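Local coordinates for N-acetylmuramoyl-L-alanine amidase domain-containing protein SAOUHSC_02979 (PDB 5T1Q) that probably hydrolyses amide bonds in bacterial cell-wall peptidoglycan, here as the C-terminal portion of a secreted protein, with a glucosaminidase-family region and a CHAP domain, at residues A[252-257]-A[276-281]; A[246-251]-A[256-261]; A[262-267]-A[315-320]; A[269-274]-A[283-288]. All coordinates share one frame; numbering follows the deposited sequence.

Contact 1 (A[252-257]-A[276-281]). With NA (sodium ion), chain E.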
loop_
_atom_site.group_PDB
_atom_site.type_symbol
_atom_site.label_atom_id
_atom_site.label_comp_id
_atom_site.label_asym_id
_atom_site.label_seq_id
_atom_site.Cartn_x
_atom_site.Cartn_y
_atom_site.Cartn_z
ATOM N N GLN A 252 -0.248 2.792 7.745
ATOM C CA GLN A 252 0.651 3.492 8.692
ATOM C C GLN A 252 1.110 2.558 9.820
ATOM O O GLN A 252 0.580 1.450 9.964
ATOM C CB GLN A 252 -0.020 4.752 9.222
ATOM C CG GLN A 252 -0.345 5.728 8.101
ATOM C CD GLN A 252 0.901 6.180 7.350
ATOM O OE1 GLN A 252 1.903 6.549 7.955
ATOM N NE2 GLN A 252 0.846 6.136 6.031
ATOM N N CYS A 253 2.096 2.990 10.601
ATOM C CA CYS A 253 2.678 2.118 11.631
ATOM C C CYS A 253 1.648 1.637 12.636
ATOM O O CYS A 253 1.705 0.516 13.087
ATOM C CB CYS A 253 3.844 2.785 12.347
ATOM S SG CYS A 253 3.462 4.324 13.215
ATOM N N THR A 254 0.711 2.519 12.958
ATOM C CA THR A 254 -0.376 2.254 13.888
ATOM C C THR A 254 -1.295 1.179 13.320
ATOM O O THR A 254 -1.586 0.187 13.979
ATOM C CB THR A 254 -1.174 3.546 14.123
ATOM O OG1 THR A 254 -1.409 4.165 12.865
ATOM C CG2 THR A 254 -0.388 4.521 14.959
ATOM N N TRP A 255 -1.730 1.373 12.083
ATOM C CA TRP A 255 -2.565 0.379 11.402
ATOM C C TRP A 255 -1.876 -0.987 11.324
ATOM O O TRP A 255 -2.508 -2.021 11.491
ATOM C CB TRP A 255 -2.908 0.865 9.977
ATOM C CG TRP A 255 -3.641 -0.144 9.147
ATOM C CD1 TRP A 255 -4.990 -0.266 9.001
ATOM C CD2 TRP A 255 -3.056 -1.182 8.350
ATOM N NE1 TRP A 255 -5.280 -1.315 8.155
ATOM C CE2 TRP A 255 -4.108 -1.891 7.746
ATOM C CE3 TRP A 255 -1.745 -1.574 8.092
ATOM C CZ2 TRP A 255 -3.890 -2.983 6.900
ATOM C CZ3 TRP A 255 -1.528 -2.665 7.242
ATOM C CH2 TRP A 255 -2.595 -3.348 6.660
ATOM N N TYR A 256 -0.582 -0.990 11.055
ATOM C CA TYR A 256 0.129 -2.259 10.901
ATOM C C TYR A 256 0.126 -3.051 12.202
ATOM O O TYR A 256 -0.171 -4.244 12.191
ATOM C CB TYR A 256 1.571 -2.065 10.361
ATOM C CG TYR A 256 2.329 -3.361 10.368
ATOM C CD1 TYR A 256 2.182 -4.285 9.326
ATOM C CD2 TYR A 256 3.161 -3.703 11.448
ATOM C CE1 TYR A 256 2.850 -5.490 9.351
ATOM C CE2 TYR A 256 3.816 -4.922 11.490
ATOM C CZ TYR A 256 3.664 -5.807 10.441
ATOM O OH TYR A 256 4.316 -7.003 10.471
ATOM N N VAL A 257 0.450 -2.393 13.315
ATOM C CA VAL A 257 0.488 -3.094 14.595
ATOM C C VAL A 257 -0.904 -3.631 15.020
ATOM O O VAL A 257 -1.017 -4.743 15.542
ATOM C CB VAL A 257 1.127 -2.237 15.696
ATOM C CG1 VAL A 257 1.139 -2.991 17.013
ATOM C CG2 VAL A 257 2.549 -1.823 15.304
ATOM N N HIS A 276 3.183 7.572 19.608
ATOM C CA HIS A 276 3.785 7.874 20.897
ATOM C C HIS A 276 2.792 7.904 22.052
ATOM O O HIS A 276 3.208 7.768 23.208
ATOM C CB HIS A 276 4.571 9.194 20.856
ATOM C CG HIS A 276 3.714 10.398 20.717
ATOM N ND1 HIS A 276 3.493 11.263 21.761
ATOM C CD2 HIS A 276 2.979 10.862 19.677
ATOM C CE1 HIS A 276 2.681 12.228 21.363
ATOM N NE2 HIS A 276 2.337 11.997 20.111
ATOM N N ASN A 277 1.508 8.137 21.756
ATOM C CA ASN A 277 0.487 8.137 22.789
ATOM C C ASN A 277 -0.018 6.756 23.136
ATOM O O ASN A 277 -0.819 6.624 24.044
ATOM C CB ASN A 277 -0.724 8.976 22.368
ATOM C CG ASN A 277 -0.506 10.454 22.557
ATOM O OD1 ASN A 277 0.112 10.883 23.529
ATOM N ND2 ASN A 277 -1.065 11.248 21.656
ATOM N N TRP A 278 0.435 5.729 22.427
ATOM C CA TRP A 278 -0.076 4.379 22.679
ATOM C C TRP A 278 0.195 3.845 24.083
ATOM O O TRP A 278 -0.706 3.294 24.714
ATOM C CB TRP A 278 0.450 3.406 21.624
ATOM C CG TRP A 278 -0.346 3.424 20.340
ATOM C CD1 TRP A 278 -0.855 4.507 19.703
ATOM C CD2 TRP A 278 -0.623 2.301 19.503
ATOM N NE1 TRP A 278 -1.505 4.116 18.539
ATOM C CE2 TRP A 278 -1.355 2.769 18.391
ATOM C CE3 TRP A 278 -0.323 0.935 19.584
ATOM C CZ2 TRP A 278 -1.804 1.925 17.380
ATOM C CZ3 TRP A 278 -0.792 0.089 18.585
ATOM C CH2 TRP A 278 -1.518 0.589 17.500
ATOM N N ASN A 279 1.422 4.032 24.579
ATOM C CA ASN A 279 1.780 3.491 25.887
ATOM C C ASN A 279 1.027 4.144 27.053
ATOM O O ASN A 279 0.499 3.439 27.908
ATOM C CB ASN A 279 3.309 3.448 26.106
ATOM C CG ASN A 279 3.966 4.806 26.020
ATOM O OD1 ASN A 279 3.432 5.743 25.406
ATOM N ND2 ASN A 279 5.140 4.922 26.609
ATOM N N ASN A 280 0.984 5.474 27.095
ATOM C CA ASN A 280 0.265 6.187 28.172
ATOM C C ASN A 280 -1.265 6.001 28.037
ATOM O O ASN A 280 -1.947 5.796 29.021
ATOM C CB ASN A 280 0.633 7.677 28.237
ATOM C CG ASN A 280 0.653 8.331 26.875
ATOM O OD1 ASN A 280 1.535 8.035 26.051
ATOM N ND2 ASN A 280 -0.287 9.221 26.622
ATOM N N ARG A 281 -1.806 6.046 26.825
ATOM C CA ARG A 281 -3.234 5.817 26.695
ATOM C C ARG A 281 -3.605 4.370 27.022
ATOM O O ARG A 281 -4.596 4.143 27.705
ATOM C CB ARG A 281 -3.748 6.194 25.317
ATOM C CG ARG A 281 -3.743 7.694 25.061
ATOM C CD ARG A 281 -4.575 8.042 23.845
ATOM N NE ARG A 281 -4.445 9.450 23.502
ATOM C CZ ARG A 281 -5.033 10.036 22.469
ATOM N NH1 ARG A 281 -5.854 9.356 21.650
ATOM N NH2 ARG A 281 -4.816 11.325 22.254
HETATM NA NA NA E . 3.749 8.184 25.295
HETATM O O HOH W 1 3.482 10.398 24.833
HETATM O O HOH W 2 4.797 8.414 27.625
#

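Contact 2 (A[246-251]-A[256-261])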
loop_
_atom_site.group_PDB
_atom_site.type_symbol
_atom_site.label_atom_id
_atom_site.label_comp_id
_atom_site.label_asym_id
_atom_site.label_seq_id
_atom_site.Cartn_x
_atom_site.Cartn_y
_atom_site.Cartn_z
HETATM N N MSE A 246 -11.345 -0.182 10.044
HETATM C CA MSE A 246 -10.171 0.663 9.837
HETATM C C MSE A 246 -10.012 1.660 10.954
HETATM O O MSE A 246 -10.345 2.826 10.788
HETATM C CB MSE A 246 -10.427 1.393 8.526
HETATM C CG MSE A 246 -9.159 2.031 7.975
HETATM SE SE MSE A 246 -7.942 0.649 7.281
HETATM C CE MSE A 246 -9.265 -0.657 6.627
ATOM N N PRO A 247 -9.506 1.224 12.101
ATOM C CA PRO A 247 -9.337 2.139 13.245
ATOM C C PRO A 247 -8.185 3.155 13.083
ATOM O O PRO A 247 -8.219 4.200 13.712
ATOM C CB PRO A 247 -9.103 1.186 14.425
ATOM C CG PRO A 247 -8.478 -0.007 13.815
ATOM C CD PRO A 247 -8.972 -0.118 12.397
ATOM N N TYR A 248 -7.199 2.844 12.240
ATOM C CA TYR A 248 -6.065 3.745 11.960
ATOM C C TYR A 248 -5.880 3.853 10.427
ATOM O O TYR A 248 -6.236 2.925 9.702
ATOM C CB TYR A 248 -4.772 3.227 12.637
ATOM C CG TYR A 248 -4.899 3.087 14.146
ATOM C CD1 TYR A 248 -4.742 4.190 14.978
ATOM C CD2 TYR A 248 -5.229 1.860 14.737
ATOM C CE1 TYR A 248 -4.892 4.085 16.348
ATOM C CE2 TYR A 248 -5.376 1.742 16.124
ATOM C CZ TYR A 248 -5.205 2.855 16.914
ATOM O OH TYR A 248 -5.350 2.772 18.270
ATOM N N PRO A 249 -5.343 4.989 9.926
ATOM C CA PRO A 249 -5.145 5.155 8.474
ATOM C C PRO A 249 -4.358 3.999 7.861
ATOM O O PRO A 249 -3.278 3.657 8.331
ATOM C CB PRO A 249 -4.354 6.455 8.376
ATOM C CG PRO A 249 -4.754 7.225 9.582
ATOM C CD PRO A 249 -4.951 6.211 10.663
ATOM N N HIS A 250 -4.930 3.406 6.827
ATOM C CA HIS A 250 -4.355 2.257 6.165
ATOM C C HIS A 250 -2.853 2.335 5.874
ATOM O O HIS A 250 -2.356 3.330 5.344
ATOM C CB HIS A 250 -5.102 2.005 4.861
ATOM C CG HIS A 250 -4.792 0.684 4.249
ATOM N ND1 HIS A 250 -3.800 0.514 3.308
ATOM C CD2 HIS A 250 -5.328 -0.537 4.464
ATOM C CE1 HIS A 250 -3.739 -0.760 2.970
ATOM N NE2 HIS A 250 -4.661 -1.417 3.649
ATOM N N GLY A 251 -2.151 1.256 6.226
ATOM C CA GLY A 251 -0.714 1.158 5.977
ATOM C C GLY A 251 0.230 1.840 6.950
ATOM O O GLY A 251 1.401 1.500 6.984
ATOM N N TYR A 256 -0.582 -0.990 11.055
ATOM C CA TYR A 256 0.129 -2.259 10.901
ATOM C C TYR A 256 0.126 -3.051 12.202
ATOM O O TYR A 256 -0.171 -4.244 12.191
ATOM C CB TYR A 256 1.571 -2.065 10.361
ATOM C CG TYR A 256 2.329 -3.361 10.368
ATOM C CD1 TYR A 256 2.182 -4.285 9.326
ATOM C CD2 TYR A 256 3.161 -3.703 11.448
ATOM C CE1 TYR A 256 2.850 -5.490 9.351
ATOM C CE2 TYR A 256 3.816 -4.922 11.490
ATOM C CZ TYR A 256 3.664 -5.807 10.441
ATOM O OH TYR A 256 4.316 -7.003 10.471
ATOM N N VAL A 257 0.450 -2.393 13.315
ATOM C CA VAL A 257 0.488 -3.094 14.595
ATOM C C VAL A 257 -0.904 -3.631 15.020
ATOM O O VAL A 257 -1.017 -4.743 15.542
ATOM C CB VAL A 257 1.127 -2.237 15.696
ATOM C CG1 VAL A 257 1.139 -2.991 17.013
ATOM C CG2 VAL A 257 2.549 -1.823 15.304
ATOM N N TYR A 258 -1.942 -2.837 14.794
ATOM C CA TYR A 258 -3.304 -3.249 15.071
ATOM C C TYR A 258 -3.621 -4.546 14.325
ATOM O O TYR A 258 -4.106 -5.508 14.929
ATOM C CB TYR A 258 -4.289 -2.142 14.668
ATOM C CG TYR A 258 -5.756 -2.532 14.784
ATOM C CD1 TYR A 258 -6.415 -3.169 13.725
ATOM C CD2 TYR A 258 -6.482 -2.255 15.936
ATOM C CE1 TYR A 258 -7.758 -3.538 13.827
ATOM C CE2 TYR A 258 -7.822 -2.617 16.047
ATOM C CZ TYR A 258 -8.449 -3.264 14.997
ATOM O OH TYR A 258 -9.781 -3.606 15.117
ATOM N N ASN A 259 -3.322 -4.569 13.021
ATOM C CA ASN A 259 -3.588 -5.758 12.181
ATOM C C ASN A 259 -2.703 -6.946 12.505
ATOM O O ASN A 259 -3.182 -8.068 12.609
ATOM C CB ASN A 259 -3.490 -5.417 10.692
ATOM C CG ASN A 259 -4.717 -4.668 10.191
ATOM O OD1 ASN A 259 -4.736 -3.444 10.150
ATOM N ND2 ASN A 259 -5.774 -5.394 9.915
ATOM N N ARG A 260 -1.415 -6.703 12.700
ATOM C CA ARG A 260 -0.499 -7.798 12.990
ATOM C C ARG A 260 -0.881 -8.484 14.289
ATOM O O ARG A 260 -0.823 -9.704 14.376
ATOM C CB ARG A 260 0.949 -7.291 13.027
ATOM C CG ARG A 260 2.011 -8.353 13.289
ATOM C CD ARG A 260 1.997 -9.428 12.231
ATOM N NE ARG A 260 3.115 -10.355 12.361
ATOM C CZ ARG A 260 3.299 -11.424 11.594
ATOM N NH1 ARG A 260 2.423 -11.732 10.638
ATOM N NH2 ARG A 260 4.359 -12.202 11.792
HETATM N N MSE A 261 -1.297 -7.698 15.286
HETATM C CA MSE A 261 -1.713 -8.251 16.587
HETATM C C MSE A 261 -2.926 -9.141 16.423
HETATM O O MSE A 261 -3.035 -10.180 17.078
HETATM C CB MSE A 261 -2.030 -7.155 17.604
HETATM C CG MSE A 261 -0.745 -6.555 18.174
HETATM SE SE MSE A 261 -1.184 -5.094 19.433
HETATM C CE MSE A 261 -1.209 -6.313 20.968
#

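Contact 3 (A[262-267]-A[315-320])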
loop_
_atom_site.group_PDB
_atom_site.type_symbol
_atom_site.label_atom_id
_atom_site.label_comp_id
_atom_site.label_asym_id
_atom_site.label_seq_id
_atom_site.Cartn_x
_atom_site.Cartn_y
_atom_site.Cartn_z
ATOM N N LYS A 262 -3.855 -8.728 15.569
ATOM C CA LYS A 262 -5.056 -9.536 15.305
ATOM C C LYS A 262 -4.776 -10.914 14.713
ATOM O O LYS A 262 -5.522 -11.835 14.977
ATOM C CB LYS A 262 -6.062 -8.797 14.428
ATOM C CG LYS A 262 -7.108 -8.066 15.236
ATOM C CD LYS A 262 -8.071 -7.283 14.363
ATOM C CE LYS A 262 -9.312 -6.898 15.158
ATOM N NZ LYS A 262 -8.982 -6.295 16.484
ATOM N N GLN A 263 -3.713 -11.060 13.926
ATOM C CA GLN A 263 -3.372 -12.372 13.377
ATOM C C GLN A 263 -3.095 -13.390 14.475
ATOM O O GLN A 263 -3.200 -14.596 14.245
ATOM C CB GLN A 263 -2.148 -12.307 12.475
ATOM C CG GLN A 263 -2.314 -11.461 11.238
ATOM C CD GLN A 263 -1.147 -11.634 10.297
ATOM O OE1 GLN A 263 -0.262 -10.780 10.230
ATOM N NE2 GLN A 263 -1.098 -12.779 9.616
ATOM N N PHE A 264 -2.708 -12.903 15.655
ATOM C CA PHE A 264 -2.429 -13.785 16.777
ATOM C C PHE A 264 -3.546 -13.802 17.834
ATOM O O PHE A 264 -3.319 -14.205 18.967
ATOM C CB PHE A 264 -1.080 -13.425 17.385
ATOM C CG PHE A 264 0.056 -13.546 16.415
ATOM C CD1 PHE A 264 0.567 -14.796 16.079
ATOM C CD2 PHE A 264 0.604 -12.413 15.813
ATOM C CE1 PHE A 264 1.625 -14.906 15.178
ATOM C CE2 PHE A 264 1.662 -12.521 14.921
ATOM C CZ PHE A 264 2.176 -13.767 14.606
ATOM N N GLY A 265 -4.742 -13.356 17.451
ATOM C CA GLY A 265 -5.902 -13.379 18.333
ATOM C C GLY A 265 -5.856 -12.453 19.526
ATOM O O GLY A 265 -6.309 -12.819 20.610
ATOM N N THR A 266 -5.296 -11.260 19.342
ATOM C CA THR A 266 -5.244 -10.286 20.422
ATOM C C THR A 266 -5.520 -8.928 19.818
ATOM O O THR A 266 -5.167 -8.661 18.669
ATOM C CB THR A 266 -3.901 -10.297 21.201
ATOM O OG1 THR A 266 -2.924 -9.474 20.556
ATOM C CG2 THR A 266 -3.367 -11.725 21.362
ATOM N N SER A 267 -6.180 -8.077 20.581
ATOM C CA SER A 267 -6.548 -6.774 20.071
ATOM C C SER A 267 -6.096 -5.618 20.945
ATOM O O SER A 267 -5.786 -5.771 22.131
ATOM C CB SER A 267 -8.060 -6.706 19.891
ATOM O OG SER A 267 -8.726 -6.816 21.136
ATOM N N VAL A 315 5.515 3.023 16.409
ATOM C CA VAL A 315 5.040 1.803 17.023
ATOM C C VAL A 315 5.331 0.629 16.077
ATOM O O VAL A 315 5.227 0.749 14.853
ATOM C CB VAL A 315 3.560 1.904 17.487
ATOM C CG1 VAL A 315 2.598 2.033 16.308
ATOM C CG2 VAL A 315 3.176 0.722 18.343
ATOM N N ALA A 316 5.713 -0.502 16.662
ATOM C CA ALA A 316 6.072 -1.706 15.918
ATOM C C ALA A 316 5.575 -2.924 16.660
ATOM O O ALA A 316 5.093 -2.808 17.789
ATOM C CB ALA A 316 7.577 -1.782 15.735
ATOM N N PHE A 317 5.667 -4.084 16.021
ATOM C CA PHE A 317 5.212 -5.342 16.600
ATOM C C PHE A 317 6.409 -6.217 16.953
ATOM O O PHE A 317 7.295 -6.400 16.123
ATOM C CB PHE A 317 4.301 -6.059 15.596
ATOM C CG PHE A 317 3.782 -7.389 16.081
ATOM C CD1 PHE A 317 2.680 -7.452 16.907
ATOM C CD2 PHE A 317 4.399 -8.574 15.714
ATOM C CE1 PHE A 317 2.188 -8.669 17.366
ATOM C CE2 PHE A 317 3.927 -9.799 16.179
ATOM C CZ PHE A 317 2.810 -9.844 17.001
ATOM N N VAL A 318 6.445 -6.752 18.173
ATOM C CA VAL A 318 7.541 -7.619 18.601
ATOM C C VAL A 318 7.347 -9.055 18.056
ATOM O O VAL A 318 6.476 -9.792 18.526
ATOM C CB VAL A 318 7.656 -7.685 20.136
ATOM C CG1 VAL A 318 8.809 -8.593 20.563
ATOM C CG2 VAL A 318 7.837 -6.297 20.718
ATOM N N GLU A 319 8.156 -9.435 17.065
ATOM C CA GLU A 319 8.096 -10.783 16.493
ATOM C C GLU A 319 8.826 -11.793 17.384
ATOM O O GLU A 319 8.421 -12.943 17.487
ATOM C CB GLU A 319 8.737 -10.826 15.108
ATOM C CG GLU A 319 8.089 -9.942 14.057
ATOM C CD GLU A 319 6.729 -10.429 13.564
ATOM O OE1 GLU A 319 6.302 -11.566 13.906
ATOM O OE2 GLU A 319 6.091 -9.673 12.793
ATOM N N LYS A 320 9.902 -11.357 18.020
ATOM C CA LYS A 320 10.714 -12.249 18.844
ATOM C C LYS A 320 11.502 -11.492 19.888
ATOM O O LYS A 320 11.913 -10.360 19.667
ATOM C CB LYS A 320 11.709 -12.990 17.942
ATOM C CG LYS A 320 12.572 -14.027 18.642
ATOM C CD LYS A 320 13.544 -14.674 17.662
ATOM C CE LYS A 320 14.445 -15.681 18.345
ATOM N NZ LYS A 320 15.345 -16.268 17.329
#

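Contact 4 (A[269-274]-A[283-288])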
loop_
_atom_site.group_PDB
_atom_site.type_symbol
_atom_site.label_atom_id
_atom_site.label_comp_id
_atom_site.label_asym_id
_atom_site.label_seq_id
_atom_site.Cartn_x
_atom_site.Cartn_y
_atom_site.Cartn_z
ATOM N N SER A 269 -7.291 -1.281 21.169
ATOM C CA SER A 269 -8.333 -0.347 20.697
ATOM C C SER A 269 -7.891 0.641 19.613
ATOM O O SER A 269 -6.695 0.845 19.372
ATOM C CB SER A 269 -8.979 0.416 21.854
ATOM O OG SER A 269 -8.027 1.135 22.580
ATOM N N GLY A 270 -8.887 1.250 18.985
ATOM C CA GLY A 270 -8.671 2.186 17.897
ATOM C C GLY A 270 -8.566 3.637 18.303
ATOM O O GLY A 270 -8.405 4.502 17.426
ATOM N N ASP A 271 -8.619 3.900 19.616
ATOM C CA ASP A 271 -8.602 5.251 20.160
ATOM C C ASP A 271 -7.251 5.657 20.781
ATOM O O ASP A 271 -7.185 6.631 21.539
ATOM C CB ASP A 271 -9.721 5.401 21.217
ATOM C CG ASP A 271 -9.374 4.736 22.597
ATOM O OD1 ASP A 271 -8.569 3.766 22.663
ATOM O OD2 ASP A 271 -9.912 5.196 23.627
ATOM N N LEU A 272 -6.181 4.932 20.464
ATOM C CA LEU A 272 -4.884 5.247 21.063
ATOM C C LEU A 272 -4.159 6.430 20.399
ATOM O O LEU A 272 -3.128 6.873 20.902
ATOM C CB LEU A 272 -3.991 4.001 21.115
ATOM C CG LEU A 272 -4.524 2.790 21.911
ATOM C CD1 LEU A 272 -3.518 1.671 21.878
ATOM C CD2 LEU A 272 -4.872 3.095 23.357
ATOM N N GLY A 273 -4.690 6.935 19.285
ATOM C CA GLY A 273 -4.100 8.092 18.595
ATOM C C GLY A 273 -2.760 7.801 17.923
ATOM O O GLY A 273 -2.491 6.666 17.510
ATOM N N ASP A 274 -1.929 8.836 17.782
ATOM C CA ASP A 274 -0.602 8.669 17.180
ATOM C C ASP A 274 0.251 7.733 18.023
ATOM O O ASP A 274 0.054 7.621 19.227
ATOM C CB ASP A 274 0.104 10.005 17.018
ATOM C CG ASP A 274 -0.690 10.983 16.164
ATOM O OD1 ASP A 274 -1.427 10.544 15.248
ATOM O OD2 ASP A 274 -0.575 12.188 16.422
ATOM N N GLN A 283 -2.079 2.223 28.939
ATOM C CA GLN A 283 -1.925 2.095 30.396
ATOM C C GLN A 283 -3.177 2.613 31.112
ATOM O O GLN A 283 -3.664 1.981 32.045
ATOM C CB GLN A 283 -0.673 2.870 30.843
ATOM C CG GLN A 283 -0.469 3.078 32.344
ATOM C CD GLN A 283 -0.260 1.801 33.122
ATOM O OE1 GLN A 283 0.350 0.844 32.647
ATOM N NE2 GLN A 283 -0.747 1.791 34.343
ATOM N N TYR A 284 -3.708 3.745 30.665
ATOM C CA TYR A 284 -4.908 4.286 31.283
ATOM C C TYR A 284 -6.129 3.387 31.005
ATOM O O TYR A 284 -6.969 3.196 31.883
ATOM C CB TYR A 284 -5.187 5.728 30.829
ATOM C CG TYR A 284 -6.384 6.326 31.543
ATOM C CD1 TYR A 284 -6.247 6.916 32.785
ATOM C CD2 TYR A 284 -7.667 6.242 30.989
ATOM C CE1 TYR A 284 -7.354 7.448 33.455
ATOM C CE2 TYR A 284 -8.778 6.762 31.641
ATOM C CZ TYR A 284 -8.627 7.360 32.870
ATOM O OH TYR A 284 -9.728 7.875 33.528
ATOM N N ARG A 285 -6.176 2.824 29.796
ATOM C CA ARG A 285 -7.282 1.973 29.328
ATOM C C ARG A 285 -7.149 0.476 29.705
ATOM O O ARG A 285 -7.666 -0.408 29.012
ATOM C CB ARG A 285 -7.487 2.186 27.815
ATOM C CG ARG A 285 -8.017 3.583 27.471
ATOM C CD ARG A 285 -7.584 4.048 26.085
ATOM N NE ARG A 285 -7.952 5.435 25.780
ATOM C CZ ARG A 285 -7.403 6.524 26.331
ATOM N NH1 ARG A 285 -7.818 7.723 25.943
ATOM N NH2 ARG A 285 -6.470 6.441 27.281
ATOM N N ASP A 286 -6.435 0.217 30.797
ATOM C CA ASP A 286 -6.352 -1.121 31.406
ATOM C C ASP A 286 -5.514 -2.189 30.680
ATOM O O ASP A 286 -5.699 -3.371 30.928
ATOM C CB ASP A 286 -7.766 -1.664 31.664
ATOM C CG ASP A 286 -7.809 -2.703 32.783
ATOM O OD1 ASP A 286 -7.207 -2.446 33.850
ATOM O OD2 ASP A 286 -8.492 -3.749 32.625
ATOM N N TYR A 287 -4.613 -1.789 29.798
ATOM C CA TYR A 287 -3.724 -2.750 29.139
ATOM C C TYR A 287 -2.483 -2.935 30.003
ATOM O O TYR A 287 -2.129 -2.027 30.756
ATOM C CB TYR A 287 -3.301 -2.241 27.776
ATOM C CG TYR A 287 -4.380 -2.285 26.754
ATOM C CD1 TYR A 287 -5.336 -1.281 26.675
ATOM C CD2 TYR A 287 -4.453 -3.328 25.850
ATOM C CE1 TYR A 287 -6.348 -1.331 25.730
ATOM C CE2 TYR A 287 -5.464 -3.389 24.910
ATOM C CZ TYR A 287 -6.406 -2.382 24.857
ATOM O OH TYR A 287 -7.400 -2.447 23.919
ATOM N N GLN A 288 -1.851 -4.111 29.915
ATOM C CA GLN A 288 -0.595 -4.382 30.622
ATOM C C GLN A 288 0.488 -3.664 29.806
ATOM O O GLN A 288 0.640 -3.927 28.610
ATOM C CB GLN A 288 -0.265 -5.893 30.656
ATOM C CG GLN A 288 -1.367 -6.818 31.192
ATOM C CD GLN A 288 -1.287 -8.261 30.627
ATOM O OE1 GLN A 288 -2.301 -8.831 30.185
ATOM N NE2 GLN A 288 -0.074 -8.826 30.582
#

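Contact 1 (A[252-257]-A[276-281])
A sodium ion is gripped at the start of helix 278-284, the helix whose W278 reaches across to T254 and V257. H276 O binds the sodium at 2.2 Å, N280 OD1 at 2.3 Å and N279 OD1 at 2.5 Å; two waters and E302 OE1 complete six ligands. Both asparagines fold CG back between backbone N and carbonyl carbon (chi1 60° in N279, 45° in N280), which brings the two amide oxygens to the same ion. H276 ND1 hydrogen-bonds to one of the sodium's waters, so the residue holds the ion both directly and through that water. The W278 indole points the other way, into the interior. Its CZ2 lies 3.7 Å from T254 CB, its CH2 3.5 Å from T254 O, and its CZ3 4.0 Å from V257 CG1. The indole NE1 is satisfied by G273 O, and T254 OG1 by Q20 O. Helix 253-262 starts at C253, close to H314, consistent with the cysteine-headed helix of a CHAP-domain active site.

Contact 2 (A[246-251]-A[256-261])
P247 and Y258 make the CH-pi part of this contact. CG of the proline ring stands 3.4 Å from the centroid of the Y258 ring and only 9° off its normal, so the pyrrolidine presses squarely on one face; P247 CG is 3.5 Å from CZ of Y258. Y258 puts its ring there by holding CG anti to the backbone N (chi1 174°), which swings it off the helix toward the loop. The apolar part belongs to Y248, whose side chain runs at about a right angle to that of Y258. Here CD2 of Y248 lies 4.1 Å from Y258 CB, at the root of the tyrosine. Polar anchoring comes from outside the two segments: Y248 OH is held by S269 O and L272 N, which fixes the far end of that ring. Together these packings clamp the loop 246-251 onto helix 253-262, the cysteine-bearing helix it leads into, as in the papain-like CHAP fold.

Contact 3 (A[262-267]-A[315-320])
F317 holds CG anti to its backbone nitrogen (chi1 179°) and F264 holds CG anti to its carbonyl carbon (chi1 -60°), and these two torsions carry the phenyl rings toward one another from strand and loop. They meet rim to rim. CZ of F317 is 3.6 Å from CE2 of F264, and CE2 of F317 is 3.8 Å from that same F264 CE2. The ring planes differ by just 4° and the centroids stand 5.6 Å apart: the planes are nearly parallel but stepped, and the rings meet at their rims without overlapping. H296 bridges them, stacked on F264 and meeting the F317 ring as well. F264 is delivered by a type I turn from K262 to G265, closed by a 3.0 Å bond from G265 N to K262 O; G265 itself leaves the turn with positive phi. On the strand, the E319 carboxyl carbon sits in plane at the edge of the F317 ring, and its two oxygens are taken by R260 NH2, in a salt bridge, and S330 OG. A classic beta bulge at E319 and K320, opposite V328, interrupts the strand. The pair thus seats the turn that ends helix 253-262 against strand 314-321, whose F317 also touches R260 and M261 of that helix and S330 of strand 327-332.

Contact 4 (A[269-274]-A[283-288])
D271 and R285 form the salt bridge here, with R285 NE donating to D271 OD2 at 2.9 Å and 159°. The acceptor lies in the guanidinium plane, but the donor approaches from above the carboxylate, 40° out of its plane, and the two planes are 62° apart, not paired side by side. The other oxygen is used too: S269 OG donates to D271 OD1 at 2.7 Å, which ties down the carboxylate's rotation. At its far end R285 gives NH2 to R281 O, near the end of helix 278-284. A second bond across the contact runs from S269 N to Y287 OH, 3.0 Å long and well bent. A backbone oxygen is also taken: D271 O by R281 NH1. L272 CD2 packs 4.0 Å from R285 CD, against the aliphatic part of the arginine, and the Y287 ring makes a cation-pi contact with K359. What results is a connecting loop of the CHAP domain pinned to the C-terminal end of the helix it leads into.

In the fold
From the N-terminal side, contact 2 comes first, folding the loop at 246-251 onto helix 253-262 only a few residues on. Contact 1 shares Y256 and V257 with it and reaches forward to helix 278-284, closing an 18-residue connection. Within that connection sits 269-274, which contact 4 joins to residues 283-288; contacts 1 and 4 therefore cross. Contact 3 closes the longest loop, from the turn after helix 253-262 to strand 314-321; contact 4 is nested inside it, while contact 1 crosses it. V257 and W278 of contact 1 touch the V315-A316 part of the strand used by contact 3. The four tie the two helices, their connecting loops and the central sheet into one CHAP unit.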